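Local atomic coordinates of oxaloacetate acetyl hydrolase (Cryphonectria parasitica, PDB entry 3LYE), a protein that belongs to the phosphoenolpyruvate phosphomutase family of TIM-barrel proteins. Residues 116-120 against 162-166. Residues are numbered along the deposited sequence; the frame is centred on the assembly and turned at random.
Sequences GVAGA and DFVLI
Phe163 holds CG anti to its backbone N (chi1 -167°), a torsion that carries the ring back alongside residues 117-120; Val117, with CG1 likewise anti to N, runs beside it in the same direction and brings CG1 to 4.1 Å from Phe163 CE2. Several parts of the ring are in contact. Over one face lies the CA of Gly119, 3.8 Å from the ring centroid and only 20° off the normal, which meets the definition of a CH-pi contact although the carbon sits nearer the rim than the middle. In the plane of the ring, at its edge, Val117 O comes within 3.4 Å of Phe163 CD2. The far end of the ring is met obliquely by an alanine methyl, Ala120 CB standing 3.7 Å from Phe163 CZ, and Tyr112 and Ile113 of helix 102-114 also touch this phenyl group.

Beyond the ring the backbones pair as parallel strands, as three hydrogen bonds attest. Val164 N donates to Ala118 O (2.9 Å) in the carbonyl plane, on a lone pair. Ala120 N reaches Val164 O at 3.0 Å. Ile166 N reaches Ala120 O at 2.9 Å, nearly straight at 169°. Val164 thus gives its N-H and its C=O to residues flanking Gly119, the parallel-sheet pattern. The side chains of Ala120 and Leu165 point to the face toward helices 102-114 and 142-158, whereas Val164 points to the other, where Leu16 and Arg17 of helix 12-22 touch it. Backbone bonds from Gly119 to Ala93 and from Leu165 to Val194 continue the sheet on either side. Strands 119-122 and 164-169, adjacent and parallel with helix 142-158 in the connection between them, form a beta-alpha-beta unit characteristic of the TIM barrel.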
ATOM      1  N   GLY A 116      -9.307 -10.971  -9.246  1.00  9.05           N
ATOM      2  CA  GLY A 116      -9.648 -12.381  -9.262  1.00  8.93           C
ATOM      3  C   GLY A 116     -10.601 -12.852  -8.195  1.00  9.35           C
ATOM      4  O   GLY A 116     -10.755 -14.052  -8.019  1.00  9.54           O
ATOM      5  N   VAL A 117     -11.250 -11.924  -7.506  1.00  8.74           N
ATOM      6  CA  VAL A 117     -12.191 -12.318  -6.478  1.00  8.21           C
ATOM      7  C   VAL A 117     -13.438 -12.897  -7.170  1.00  7.70           C
ATOM      8  O   VAL A 117     -13.882 -12.421  -8.194  1.00  9.12           O
ATOM      9  CB  VAL A 117     -12.535 -11.125  -5.594  1.00  8.06           C
ATOM     10  CG1 VAL A 117     -13.565 -11.498  -4.550  1.00  9.49           C
ATOM     11  CG2 VAL A 117     -11.284 -10.550  -4.943  1.00  9.44           C
ATOM     12  N   ALA A 118     -13.941 -13.990  -6.610  1.00  7.32           N
ATOM     13  CA  ALA A 118     -15.082 -14.700  -7.191  1.00  7.99           C
ATOM     14  C   ALA A 118     -16.441 -14.123  -6.926  1.00  7.81           C
ATOM     15  O   ALA A 118     -17.358 -14.223  -7.764  1.00  9.04           O
ATOM     16  CB  ALA A 118     -15.059 -16.162  -6.784  1.00  8.44           C
ATOM     17  N   GLY A 119     -16.616 -13.535  -5.771  1.00  8.88           N
ATOM     18  CA  GLY A 119     -17.876 -12.951  -5.391  1.00  8.21           C
ATOM     19  C   GLY A 119     -17.713 -12.145  -4.112  1.00  9.16           C
ATOM     20  O   GLY A 119     -16.649 -12.168  -3.480  1.00  9.30           O
ATOM     21  N   ALA A 120     -18.759 -11.436  -3.728  1.00  8.19           N
ATOM     22  CA  ALA A 120     -18.733 -10.620  -2.529  1.00  7.91           C
ATOM     23  C   ALA A 120     -20.111 -10.287  -2.046  1.00  8.45           C
ATOM     24  O   ALA A 120     -21.059 -10.288  -2.825  1.00  9.78           O
ATOM     25  CB  ALA A 120     -18.009  -9.284  -2.831  1.00  8.58           C
ATOM     26  N   ASP A 162     -18.355 -13.049 -14.415  1.00 11.09           N
ATOM     27  CA  ASP A 162     -19.203 -14.041 -13.791  1.00 10.89           C
ATOM     28  C   ASP A 162     -19.297 -13.812 -12.272  1.00  9.94           C
ATOM     29  O   ASP A 162     -19.909 -14.598 -11.578  1.00 11.09           O
ATOM     30  CB  ASP A 162     -18.658 -15.438 -14.021  1.00 13.37           C
ATOM     31  CG  ASP A 162     -19.085 -16.027 -15.340  1.00 21.34           C
ATOM     32  OD1 ASP A 162     -18.527 -17.057 -15.695  1.00 28.40           O
ATOM     33  OD2 ASP A 162     -19.980 -15.493 -16.001  1.00 25.38           O
ATOM     34  N   PHE A 163     -18.701 -12.717 -11.796  1.00  9.83           N
ATOM     35  CA  PHE A 163     -18.691 -12.345 -10.362  1.00  8.72           C
ATOM     36  C   PHE A 163     -20.053 -12.625  -9.718  1.00  8.88           C
ATOM     37  O   PHE A 163     -21.072 -12.182 -10.224  1.00 10.58           O
ATOM     38  CB  PHE A 163     -18.349 -10.855 -10.254  1.00  8.45           C
ATOM     39  CG  PHE A 163     -17.997 -10.371  -8.866  1.00  9.21           C
ATOM     40  CD1 PHE A 163     -18.892  -9.578  -8.159  1.00 10.78           C
ATOM     41  CD2 PHE A 163     -16.767 -10.631  -8.310  1.00  9.99           C
ATOM     42  CE1 PHE A 163     -18.572  -9.074  -6.923  1.00 10.90           C
ATOM     43  CE2 PHE A 163     -16.446 -10.096  -7.082  1.00 11.08           C
ATOM     44  CZ  PHE A 163     -17.336  -9.316  -6.419  1.00 10.06           C
ATOM     45  N   VAL A 164     -20.015 -13.232  -8.532  1.00  9.07           N
ATOM     46  CA  VAL A 164     -21.237 -13.566  -7.812  1.00  9.16           C
ATOM     47  C   VAL A 164     -21.510 -12.511  -6.749  1.00  9.16           C
ATOM     48  O   VAL A 164     -20.771 -12.409  -5.749  1.00 10.11           O
ATOM     49  CB  VAL A 164     -21.091 -14.954  -7.190  1.00  9.51           C
ATOM     50  CG1 VAL A 164     -22.286 -15.305  -6.304  1.00 10.30           C
ATOM     51  CG2 VAL A 164     -20.884 -15.984  -8.291  1.00 10.33           C
ATOM     52  N   LEU A 165     -22.554 -11.718  -6.978  1.00  8.90           N
ATOM     53  CA  LEU A 165     -22.919 -10.678  -6.063  1.00  8.54           C
ATOM     54  C   LEU A 165     -23.948 -11.189  -5.080  1.00 10.01           C
ATOM     55  O   LEU A 165     -25.028 -11.640  -5.477  1.00 10.71           O
ATOM     56  CB  LEU A 165     -23.466  -9.455  -6.814  1.00 10.12           C
ATOM     57  CG  LEU A 165     -23.821  -8.294  -5.847  1.00 12.84           C
ATOM     58  CD1 LEU A 165     -22.543  -7.641  -5.247  1.00 12.44           C
ATOM     59  CD2 LEU A 165     -24.672  -7.280  -6.563  1.00 14.80           C
ATOM     60  N   ILE A 166     -23.606 -11.132  -3.803  1.00  8.79           N
ATOM     61  CA  ILE A 166     -24.461 -11.554  -2.722  1.00  8.94           C
ATOM     62  C   ILE A 166     -25.027 -10.332  -2.057  1.00  9.51           C
ATOM     63  O   ILE A 166     -24.298  -9.451  -1.582  1.00 10.70           O
ATOM     64  CB  ILE A 166     -23.670 -12.384  -1.681  1.00  9.70           C
ATOM     65  CG1 ILE A 166     -23.075 -13.639  -2.315  1.00  9.96           C
ATOM     66  CG2 ILE A 166     -24.548 -12.710  -0.445  1.00 11.62           C
ATOM     67  CD1 ILE A 166     -21.617 -13.912  -1.862  1.00 11.00           C
TER